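Pyruvate formate-lyase 2 (Archaeoglobus fulgidus, PDB 2F3O) is a glycyl radical enzyme of the pyruvate formate-lyase family, probably a lyase, whose physiological substrate is not established. Local coordinates at residues Phe168-Ile179 and Tyr196-Ile207; Glu323-Thr331 and Met632-Phe641. All blocks are in the same frame, centred on the assembly; numbering follows the deposited sequence.

Contact 1. Residues Phe168-Ile179 and Tyr196-Ile207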
loop_
_atom_site.group_PDB
_atom_site.type_symbol
_atom_site.label_atom_id
_atom_site.label_comp_id
_atom_site.label_asym_id
_atom_site.label_seq_id
_atom_site.Cartn_x
_atom_site.Cartn_y
_atom_site.Cartn_z
ATOM N N PHE A 168 -3.535 13.634 30.160
ATOM C CA PHE A 168 -3.830 14.506 29.040
ATOM C C PHE A 168 -2.796 15.589 28.763
ATOM O O PHE A 168 -2.787 16.177 27.686
ATOM C CB PHE A 168 -5.247 15.059 29.138
ATOM C CG PHE A 168 -6.300 14.076 28.712
ATOM C CD1 PHE A 168 -6.709 13.067 29.551
ATOM C CD2 PHE A 168 -6.864 14.158 27.460
ATOM C CE1 PHE A 168 -7.661 12.161 29.158
ATOM C CE2 PHE A 168 -7.823 13.252 27.058
ATOM C CZ PHE A 168 -8.223 12.251 27.908
ATOM N N ARG A 169 -1.892 15.814 29.711
ATOM C CA ARG A 169 -0.783 16.723 29.476
ATOM C C ARG A 169 0.226 16.069 28.549
ATOM O O ARG A 169 0.984 16.762 27.863
ATOM C CB ARG A 169 -0.091 17.115 30.774
ATOM C CG ARG A 169 0.590 18.517 30.754
ATOM C CD ARG A 169 1.653 18.631 31.846
ATOM N NE ARG A 169 2.818 17.811 31.524
ATOM C CZ ARG A 169 3.554 17.168 32.421
ATOM N NH1 ARG A 169 4.609 16.449 32.047
ATOM N NH2 ARG A 169 3.231 17.243 33.695
ATOM N N TRP A 170 0.236 14.735 28.526
ATOM C CA TRP A 170 1.093 14.015 27.598
ATOM C C TRP A 170 0.589 14.250 26.202
ATOM O O TRP A 170 1.367 14.539 25.310
ATOM C CB TRP A 170 1.112 12.518 27.885
ATOM C CG TRP A 170 2.092 11.798 27.041
ATOM C CD1 TRP A 170 3.432 11.711 27.250
ATOM C CD2 TRP A 170 1.824 11.072 25.833
ATOM N NE1 TRP A 170 4.020 10.981 26.254
ATOM C CE2 TRP A 170 3.056 10.571 25.368
ATOM C CE3 TRP A 170 0.664 10.809 25.088
ATOM C CZ2 TRP A 170 3.164 9.804 24.191
ATOM C CZ3 TRP A 170 0.778 10.031 23.921
ATOM C CH2 TRP A 170 2.016 9.546 23.490
ATOM N N PHE A 171 -0.722 14.145 26.031
ATOM C CA PHE A 171 -1.332 14.268 24.720
ATOM C C PHE A 171 -1.113 15.658 24.161
ATOM O O PHE A 171 -0.797 15.816 22.977
ATOM C CB PHE A 171 -2.829 13.928 24.763
ATOM C CG PHE A 171 -3.092 12.467 24.978
ATOM C CD1 PHE A 171 -3.060 11.582 23.924
ATOM C CD2 PHE A 171 -3.333 11.973 26.238
ATOM C CE1 PHE A 171 -3.279 10.239 24.130
ATOM C CE2 PHE A 171 -3.541 10.643 26.434
ATOM C CZ PHE A 171 -3.515 9.777 25.380
ATOM N N LEU A 172 -1.241 16.649 25.037
ATOM C CA LEU A 172 -1.116 18.029 24.644
ATOM C C LEU A 172 0.282 18.263 24.131
ATOM O O LEU A 172 0.457 18.811 23.037
ATOM C CB LEU A 172 -1.433 18.939 25.826
ATOM C CG LEU A 172 -1.200 20.434 25.655
ATOM C CD1 LEU A 172 -1.997 20.918 24.482
ATOM C CD2 LEU A 172 -1.613 21.152 26.915
ATOM N N GLU A 173 1.266 17.806 24.896
ATOM C CA GLU A 173 2.659 17.987 24.514
ATOM C C GLU A 173 3.064 17.160 23.297
ATOM O O GLU A 173 3.876 17.609 22.484
ATOM C CB GLU A 173 3.578 17.650 25.672
ATOM C CG GLU A 173 3.504 18.629 26.816
ATOM C CD GLU A 173 4.308 18.154 28.011
ATOM O OE1 GLU A 173 5.296 17.404 27.820
ATOM O OE2 GLU A 173 3.947 18.535 29.134
ATOM N N GLU A 174 2.506 15.960 23.176
ATOM C CA GLU A 174 2.865 15.079 22.080
ATOM C C GLU A 174 2.256 15.604 20.804
ATOM O O GLU A 174 2.915 15.589 19.770
ATOM C CB GLU A 174 2.481 13.616 22.365
ATOM C CG GLU A 174 3.082 12.555 21.397
ATOM C CD GLU A 174 4.624 12.547 21.313
ATOM O OE1 GLU A 174 5.281 12.760 22.348
ATOM O OE2 GLU A 174 5.186 12.300 20.217
ATOM N N SER A 175 1.029 16.122 20.904
ATOM C CA SER A 175 0.368 16.782 19.779
ATOM C C SER A 175 1.193 17.954 19.323
ATOM O O SER A 175 1.337 18.164 18.117
ATOM C CB SER A 175 -1.026 17.292 20.126
ATOM O OG SER A 175 -1.899 16.239 20.434
ATOM N N GLU A 176 1.748 18.697 20.284
ATOM C CA GLU A 176 2.626 19.817 19.959
ATOM C C GLU A 176 3.920 19.416 19.273
ATOM O O GLU A 176 4.320 20.090 18.327
ATOM C CB GLU A 176 2.885 20.709 21.167
ATOM C CG GLU A 176 1.839 21.808 21.318
ATOM C CD GLU A 176 1.703 22.352 22.737
ATOM O OE1 GLU A 176 2.365 21.832 23.677
ATOM O OE2 GLU A 176 0.910 23.307 22.903
ATOM N N ARG A 177 4.556 18.324 19.709
ATOM C CA ARG A 177 5.767 17.835 19.016
ATOM C C ARG A 177 5.394 17.433 17.604
ATOM O O ARG A 177 6.114 17.764 16.664
ATOM C CB ARG A 177 6.459 16.650 19.717
ATOM C CG ARG A 177 7.027 16.932 21.097
ATOM C CD ARG A 177 7.412 15.625 21.828
ATOM N NE ARG A 177 7.596 15.799 23.284
ATOM C CZ ARG A 177 6.715 15.440 24.235
ATOM N NH1 ARG A 177 5.556 14.873 23.925
ATOM N NH2 ARG A 177 6.987 15.648 25.528
ATOM N N ARG A 178 4.253 16.758 17.464
ATOM C CA ARG A 178 3.791 16.250 16.175
ATOM C C ARG A 178 3.299 17.324 15.223
ATOM O O ARG A 178 3.432 17.169 14.020
ATOM C CB ARG A 178 2.715 15.175 16.364
ATOM C CG ARG A 178 3.296 13.917 16.945
ATOM C CD ARG A 178 2.310 12.811 17.195
ATOM N NE ARG A 178 2.962 11.868 18.092
ATOM C CZ ARG A 178 2.918 10.542 18.005
ATOM N NH1 ARG A 178 2.223 9.926 17.049
ATOM N NH2 ARG A 178 3.581 9.833 18.900
ATOM N N ILE A 179 2.716 18.394 15.757
ATOM C CA ILE A 179 2.369 19.562 14.945
ATOM C C ILE A 179 3.635 20.213 14.366
ATOM O O ILE A 179 3.675 20.520 13.178
ATOM C CB ILE A 179 1.511 20.580 15.732
ATOM C CG1 ILE A 179 0.097 20.030 15.966
ATOM C CG2 ILE A 179 1.431 21.901 15.005
ATOM C CD1 ILE A 179 -0.666 20.723 17.098
ATOM N N TYR A 196 -4.087 16.453 14.827
ATOM C CA TYR A 196 -3.286 16.882 15.959
ATOM C C TYR A 196 -3.652 18.287 16.477
ATOM O O TYR A 196 -3.597 18.554 17.697
ATOM C CB TYR A 196 -1.809 16.732 15.632
ATOM C CG TYR A 196 -1.397 15.272 15.598
ATOM C CD1 TYR A 196 -0.676 14.743 14.527
ATOM C CD2 TYR A 196 -1.762 14.418 16.626
ATOM C CE1 TYR A 196 -0.319 13.412 14.490
ATOM C CE2 TYR A 196 -1.414 13.073 16.598
ATOM C CZ TYR A 196 -0.692 12.577 15.528
ATOM O OH TYR A 196 -0.322 11.254 15.530
ATOM N N GLN A 197 -4.084 19.154 15.562
ATOM C CA GLN A 197 -4.650 20.420 15.965
ATOM C C GLN A 197 -5.870 20.223 16.835
ATOM O O GLN A 197 -6.038 20.936 17.827
ATOM C CB GLN A 197 -5.048 21.271 14.773
ATOM C CG GLN A 197 -3.908 21.832 13.940
ATOM C CD GLN A 197 -2.931 22.727 14.679
ATOM O OE1 GLN A 197 -3.146 23.159 15.827
ATOM N NE2 GLN A 197 -1.827 23.014 14.000
ATOM N N ALA A 198 -6.713 19.259 16.474
ATOM C CA ALA A 198 -7.910 19.005 17.249
ATOM C C ALA A 198 -7.538 18.386 18.584
ATOM O O ALA A 198 -8.046 18.807 19.617
ATOM C CB ALA A 198 -8.856 18.106 16.488
ATOM N N ALA A 199 -6.630 17.414 18.548
ATOM C CA ALA A 199 -6.194 16.701 19.731
ATOM C C ALA A 199 -5.677 17.671 20.791
ATOM O O ALA A 199 -6.105 17.578 21.942
ATOM C CB ALA A 199 -5.132 15.685 19.370
ATOM N N LYS A 200 -4.786 18.590 20.383
ATOM C CA LYS A 200 -4.266 19.676 21.215
ATOM C C LYS A 200 -5.361 20.430 21.960
ATOM O O LYS A 200 -5.394 20.439 23.200
ATOM C CB LYS A 200 -3.538 20.680 20.324
ATOM C CG LYS A 200 -2.934 21.884 21.059
ATOM C CD LYS A 200 -2.405 22.890 20.089
ATOM C CE LYS A 200 -2.700 24.295 20.554
ATOM N NZ LYS A 200 -1.605 24.744 21.471
ATOM N N ILE A 201 -6.241 21.060 21.178
ATOM C CA ILE A 201 -7.444 21.741 21.658
ATOM C C ILE A 201 -8.245 20.886 22.646
ATOM O O ILE A 201 -8.548 21.318 23.758
ATOM C CB ILE A 201 -8.356 22.143 20.462
ATOM C CG1 ILE A 201 -7.665 23.204 19.609
ATOM C CG2 ILE A 201 -9.692 22.697 20.932
ATOM C CD1 ILE A 201 -8.419 23.586 18.343
ATOM N N VAL A 202 -8.553 19.663 22.251
ATOM C CA VAL A 202 -9.362 18.768 23.068
ATOM C C VAL A 202 -8.667 18.305 24.363
ATOM O O VAL A 202 -9.332 18.067 25.377
ATOM C CB VAL A 202 -9.883 17.602 22.184
ATOM C CG1 VAL A 202 -9.510 16.254 22.722
ATOM C CG2 VAL A 202 -11.351 17.753 21.940
ATOM N N SER A 203 -7.339 18.225 24.342
ATOM C CA SER A 203 -6.582 17.928 25.550
ATOM C C SER A 203 -6.631 19.092 26.537
ATOM O O SER A 203 -6.883 18.890 27.724
ATOM C CB SER A 203 -5.131 17.612 25.207
ATOM O OG SER A 203 -5.077 16.529 24.301
ATOM N N GLU A 204 -6.394 20.298 26.020
ATOM C CA GLU A 204 -6.474 21.544 26.780
ATOM C C GLU A 204 -7.815 21.700 27.477
ATOM O O GLU A 204 -7.862 22.036 28.644
ATOM C CB GLU A 204 -6.248 22.742 25.856
ATOM C CG GLU A 204 -4.794 23.057 25.570
ATOM C CD GLU A 204 -4.617 23.842 24.274
ATOM O OE1 GLU A 204 -3.462 23.982 23.818
ATOM O OE2 GLU A 204 -5.633 24.313 23.698
ATOM N N ALA A 205 -8.890 21.443 26.746
ATOM C CA ALA A 205 -10.245 21.459 27.266
ATOM C C ALA A 205 -10.413 20.579 28.509
ATOM O O ALA A 205 -10.977 21.022 29.521
ATOM C CB ALA A 205 -11.191 20.993 26.186
ATOM N N VAL A 206 -9.912 19.343 28.416
ATOM C CA VAL A 206 -10.086 18.331 29.454
ATOM C C VAL A 206 -9.270 18.649 30.699
ATOM O O VAL A 206 -9.771 18.500 31.824
ATOM C CB VAL A 206 -9.816 16.915 28.895
ATOM C CG1 VAL A 206 -9.070 16.038 29.879
ATOM C CG2 VAL A 206 -11.143 16.263 28.502
ATOM N N ILE A 207 -8.047 19.155 30.483
ATOM C CA ILE A 207 -7.175 19.662 31.559
ATOM C C ILE A 207 -7.857 20.805 32.314
ATOM O O ILE A 207 -7.995 20.761 33.538
ATOM C CB ILE A 207 -5.805 20.099 31.006
ATOM C CG1 ILE A 207 -5.041 18.885 30.491
ATOM C CG2 ILE A 207 -4.966 20.785 32.067
ATOM C CD1 ILE A 207 -3.794 19.239 29.756
#
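Arg178 reaches across to Tyr196 and also holds Glu174 of its own helix. Arg178 NH1 donates to Tyr196 OH over 3.2 Å, the oxygen lying 21° out of the guanidinium plane, while NE and NH2 close side-on over a single oxygen, Glu174 OE2. The Tyr196 hydroxyl is also hydrogen-bonded to the carbonyl of Phe522. With CG anti to the carbonyl carbon (chi1 -70°) and the chain extended beyond it, Arg178 lays CD over a face of the Tyr196 ring, 3.9 Å from the centroid. A leucine here would probably leave Glu174 OE2 without its two-nitrogen grip and Tyr196 without the NH1 bond. Lys200 NZ bridges Glu204 OE1 at 3.1 Å and, more weakly, Glu176 OE2, its charge probably easing the proximity of the two carboxylates; Glu204 OE2 is also paired with Lys48.

Helices 168-184 and 190-221 form an antiparallel helical hairpin, the axes of the two segments 8.4 Å apart at a signed crossing angle of -153°. The packing is knobs-into-holes: Leu172 sits among Lys200, Ser203, Glu204 and Ile207, and Lys200 among Leu172, Ser175, Glu176 and Ile179. Small residues line the interface between them; Ser175 OG, which touches Ala199 CB, turns back to Phe171 O, and Ser203 OG to Ala199 O, each hydroxyl thereby satisfied within its own helix. At one end Ile179 CG1 packs on Tyr196 CB. At the other, Val206 CG1 lies over a face of the Phe168 ring in a CH-pi contact, 3.7 Å from its centroid, and Ile207 CD1 rests against Phe168 O.

Contact 2. Residues Glu323-Thr331 and Met632-Phe641; sequences EQYFSGQAT and MTTNVGFGFF
The short helix 634-640 begins against the end of helix 322-325 and the loop that follows it, deep inside the chain, where the Thr633 hydroxyl ties the two segments together. Thr633 OG1 donates to Gln324 O over 2.9 Å, approaching from above the carbonyl plane, and accepts a nearly straight bond from Ser327 N, also 2.9 Å long (N-H...O angle 162°). With chi1 at 70°, OG1 stands between the backbone N and the carbonyl carbon and faces the 323-331 segment; although Thr633 is at the N-cap position, its side chain makes no capping bond. A weak backbone bond from Thr633 N to Tyr325 O adds to the join.

Beside these bonds lies the ring of Tyr325. Gly637 CA covers one face, 3.9 Å from the ring centroid, an approach that a side chain at this position would obstruct, since its first carbon would run into the ring. Thr634 CB lies at the ring's edge, and another part of that edge turns to the face of Phe638 in an offset edge-to-face pair, centroids 5.8 Å apart and planes at 72°. The hydroxyl of Tyr325 meets Phe641 CE2 and is hydrogen-bonded to Gly142 O. Nearby, Met632 CG comes to the edge of the Phe326 ring, 3.6 Å from CD2, and the bent methionine chain carries CE to Ala330 CB, close to a bound glycerol. Phe326 and Thr634 both also touch Leu443 on strand 435-445. Trp753, next in sequence to the predicted radical site Gly752, donates to Gly328 O, so the loop after helix 322-325 lies against the C-terminal glycyl radical loop, consistent with the central site of glycyl radical enzymes, where that radical loop enters the barrel.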
loop_
_atom_site.group_PDB
_atom_site.type_symbol
_atom_site.label_atom_id
_atom_site.label_comp_id
_atom_site.label_asym_id
_atom_site.label_seq_id
_atom_site.Cartn_x
_atom_site.Cartn_y
_atom_site.Cartn_z
ATOM N N GLU A 323 -39.122 6.007 21.904
ATOM C CA GLU A 323 -39.519 5.382 23.167
ATOM C C GLU A 323 -40.206 4.025 23.018
ATOM O O GLU A 323 -40.300 3.275 23.979
ATOM C CB GLU A 323 -40.438 6.302 23.958
ATOM C CG GLU A 323 -39.711 7.306 24.815
ATOM C CD GLU A 323 -38.974 6.671 25.972
ATOM O OE1 GLU A 323 -39.472 5.669 26.555
ATOM O OE2 GLU A 323 -37.890 7.196 26.297
ATOM N N GLN A 324 -40.713 3.720 21.831
ATOM C CA GLN A 324 -41.341 2.429 21.624
ATOM C C GLN A 324 -40.291 1.390 21.305
ATOM O O GLN A 324 -40.424 0.230 21.692
ATOM C CB GLN A 324 -42.360 2.490 20.487
ATOM C CG GLN A 324 -43.676 3.175 20.840
ATOM C CD GLN A 324 -44.476 3.580 19.598
ATOM O OE1 GLN A 324 -44.191 3.130 18.479
ATOM N NE2 GLN A 324 -45.481 4.433 19.794
ATOM N N TYR A 325 -39.249 1.807 20.588
ATOM C CA TYR A 325 -38.236 0.870 20.115
ATOM C C TYR A 325 -37.092 0.753 21.106
ATOM O O TYR A 325 -36.334 -0.213 21.072
ATOM C CB TYR A 325 -37.699 1.280 18.751
ATOM C CG TYR A 325 -38.671 1.138 17.602
ATOM C CD1 TYR A 325 -39.575 2.146 17.303
ATOM C CD2 TYR A 325 -38.661 0.008 16.784
ATOM C CE1 TYR A 325 -40.475 2.027 16.226
ATOM C CE2 TYR A 325 -39.547 -0.111 15.688
ATOM C CZ TYR A 325 -40.455 0.900 15.428
ATOM O OH TYR A 325 -41.328 0.815 14.379
ATOM N N PHE A 326 -36.974 1.730 22.001
ATOM C CA PHE A 326 -35.892 1.717 22.994
ATOM C C PHE A 326 -36.365 2.035 24.422
ATOM O O PHE A 326 -35.694 2.779 25.147
ATOM C CB PHE A 326 -34.760 2.672 22.581
ATOM C CG PHE A 326 -34.186 2.379 21.225
ATOM C CD1 PHE A 326 -34.634 3.053 20.095
ATOM C CD2 PHE A 326 -33.219 1.410 21.067
ATOM C CE1 PHE A 326 -34.118 2.762 18.837
ATOM C CE2 PHE A 326 -32.703 1.121 19.819
ATOM C CZ PHE A 326 -33.153 1.795 18.707
ATOM N N SER A 327 -37.499 1.449 24.823
ATOM C CA SER A 327 -38.156 1.754 26.106
ATOM C C SER A 327 -37.319 1.327 27.290
ATOM O O SER A 327 -36.625 0.319 27.227
ATOM C CB SER A 327 -39.505 1.033 26.198
ATOM O OG SER A 327 -40.443 1.785 26.952
ATOM N N GLY A 328 -37.372 2.089 28.370
ATOM C CA GLY A 328 -36.647 1.701 29.557
ATOM C C GLY A 328 -35.408 2.503 29.821
ATOM O O GLY A 328 -34.482 2.017 30.472
ATOM N N GLN A 329 -35.403 3.728 29.306
ATOM C CA GLN A 329 -34.364 4.714 29.603
ATOM C C GLN A 329 -32.950 4.206 29.329
ATOM O O GLN A 329 -32.086 4.188 30.213
ATOM C CB GLN A 329 -34.488 5.199 31.045
ATOM C CG GLN A 329 -35.815 5.849 31.344
ATOM C CD GLN A 329 -35.910 6.301 32.779
ATOM O OE1 GLN A 329 -35.460 5.605 33.696
ATOM N NE2 GLN A 329 -36.496 7.473 32.989
ATOM N N ALA A 330 -32.737 3.765 28.097
ATOM C CA ALA A 330 -31.530 3.045 27.742
ATOM C C ALA A 330 -30.416 4.000 27.377
ATOM O O ALA A 330 -30.500 4.740 26.402
ATOM C CB ALA A 330 -31.827 2.132 26.599
ATOM N N THR A 331 -29.375 4.011 28.187
ATOM C CA THR A 331 -28.185 4.767 27.846
ATOM C C THR A 331 -27.015 3.798 27.879
ATOM O O THR A 331 -26.337 3.598 26.871
ATOM C CB THR A 331 -27.949 5.940 28.807
ATOM O OG1 THR A 331 -27.952 5.470 30.163
ATOM C CG2 THR A 331 -29.036 6.984 28.632
ATOM N N MET A 632 -33.053 -4.676 22.014
ATOM C CA MET A 632 -33.542 -3.488 22.761
ATOM C C MET A 632 -35.023 -3.696 23.042
ATOM O O MET A 632 -35.395 -4.752 23.529
ATOM C CB MET A 632 -33.276 -2.143 22.061
ATOM C CG MET A 632 -31.796 -1.830 21.821
ATOM S SD MET A 632 -30.704 -2.128 23.227
ATOM C CE MET A 632 -31.292 -0.914 24.409
ATOM N N THR A 633 -35.879 -2.734 22.724
ATOM C CA THR A 633 -37.302 -3.071 22.694
ATOM C C THR A 633 -37.856 -2.978 21.283
ATOM O O THR A 633 -39.049 -2.769 21.106
ATOM C CB THR A 633 -38.211 -2.275 23.708
ATOM O OG1 THR A 633 -38.339 -0.908 23.316
ATOM C CG2 THR A 633 -37.676 -2.345 25.124
ATOM N N THR A 634 -36.992 -3.152 20.281
ATOM C CA THR A 634 -37.441 -3.100 18.889
ATOM C C THR A 634 -38.184 -4.358 18.484
ATOM O O THR A 634 -38.830 -4.370 17.449
ATOM C CB THR A 634 -36.298 -2.909 17.858
ATOM O OG1 THR A 634 -35.543 -4.122 17.743
ATOM C CG2 THR A 634 -35.383 -1.749 18.225
ATOM N N ASN A 635 -38.090 -5.419 19.285
ATOM C CA ASN A 635 -38.902 -6.604 19.032
ATOM C C ASN A 635 -40.369 -6.269 19.203
ATOM O O ASN A 635 -41.216 -6.811 18.483
ATOM C CB ASN A 635 -38.528 -7.770 19.931
ATOM C CG ASN A 635 -38.906 -7.539 21.357
ATOM O OD1 ASN A 635 -38.635 -6.476 21.914
ATOM N ND2 ASN A 635 -39.543 -8.522 21.967
ATOM N N VAL A 636 -40.651 -5.346 20.126
ATOM C CA VAL A 636 -41.988 -4.822 20.312
ATOM C C VAL A 636 -42.333 -3.871 19.164
ATOM O O VAL A 636 -43.381 -4.007 18.526
ATOM C CB VAL A 636 -42.135 -4.110 21.672
ATOM C CG1 VAL A 636 -43.535 -3.485 21.821
ATOM C CG2 VAL A 636 -41.836 -5.081 22.805
ATOM N N GLY A 637 -41.434 -2.932 18.892
ATOM C CA GLY A 637 -41.690 -1.897 17.908
ATOM C C GLY A 637 -41.939 -2.467 16.527
ATOM O O GLY A 637 -42.899 -2.060 15.854
ATOM N N PHE A 638 -41.092 -3.425 16.125
ATOM C CA PHE A 638 -41.202 -4.069 14.822
ATOM C C PHE A 638 -42.450 -4.897 14.781
ATOM O O PHE A 638 -43.100 -4.981 13.740
ATOM C CB PHE A 638 -40.032 -5.007 14.535
ATOM C CG PHE A 638 -38.756 -4.314 14.173
ATOM C CD1 PHE A 638 -37.534 -4.868 14.534
ATOM C CD2 PHE A 638 -38.773 -3.117 13.477
ATOM C CE1 PHE A 638 -36.373 -4.251 14.208
ATOM C CE2 PHE A 638 -37.605 -2.487 13.148
ATOM C CZ PHE A 638 -36.403 -3.053 13.513
ATOM N N GLY A 639 -42.757 -5.519 15.922
ATOM C CA GLY A 639 -43.976 -6.300 16.113
ATOM C C GLY A 639 -45.237 -5.576 15.682
ATOM O O GLY A 639 -45.974 -6.108 14.860
ATOM N N PHE A 640 -45.442 -4.357 16.203
ATOM C CA PHE A 640 -46.555 -3.471 15.821
ATOM C C PHE A 640 -46.823 -3.508 14.332
ATOM O O PHE A 640 -47.960 -3.652 13.909
ATOM C CB PHE A 640 -46.270 -1.995 16.131
ATOM C CG PHE A 640 -46.124 -1.658 17.595
ATOM C CD1 PHE A 640 -46.779 -2.385 18.580
ATOM C CD2 PHE A 640 -45.359 -0.548 17.979
ATOM C CE1 PHE A 640 -46.635 -2.047 19.939
ATOM C CE2 PHE A 640 -45.219 -0.193 19.324
ATOM C CZ PHE A 640 -45.859 -0.949 20.310
ATOM N N PHE A 641 -45.760 -3.370 13.547
ATOM C CA PHE A 641 -45.860 -3.264 12.093
ATOM C C PHE A 641 -45.489 -4.555 11.358
ATOM O O PHE A 641 -45.276 -4.535 10.140
ATOM C CB PHE A 641 -44.996 -2.105 11.584
ATOM C CG PHE A 641 -45.219 -0.828 12.323
ATOM C CD1 PHE A 641 -46.291 -0.025 12.014
ATOM C CD2 PHE A 641 -44.360 -0.437 13.340
ATOM C CE1 PHE A 641 -46.507 1.142 12.703
ATOM C CE2 PHE A 641 -44.571 0.725 14.030
ATOM C CZ PHE A 641 -45.642 1.519 13.713
#

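Starting from the N terminus, the chain meets contact 1 first, a local closure in which helix 168-184 turns back through a short connection onto helix 190-221. It is complete before contact 2 opens, so the two are in series and neither nest nor cross. Contact 2 is a long-range closure: 300 residues separate 323-331 from 632-641. The two lie on opposite sides of the chain's centre, their own centres about 40 Å apart and their nearest atoms about 20 Å apart. Contact 1 forms a helical hairpin packed on helices 39-53 and 512-516, whereas contact 2 joins the end of helix 322-325 and its following loop to helix 634-640, beside strand 435-445 and the C-terminal helix 762-770.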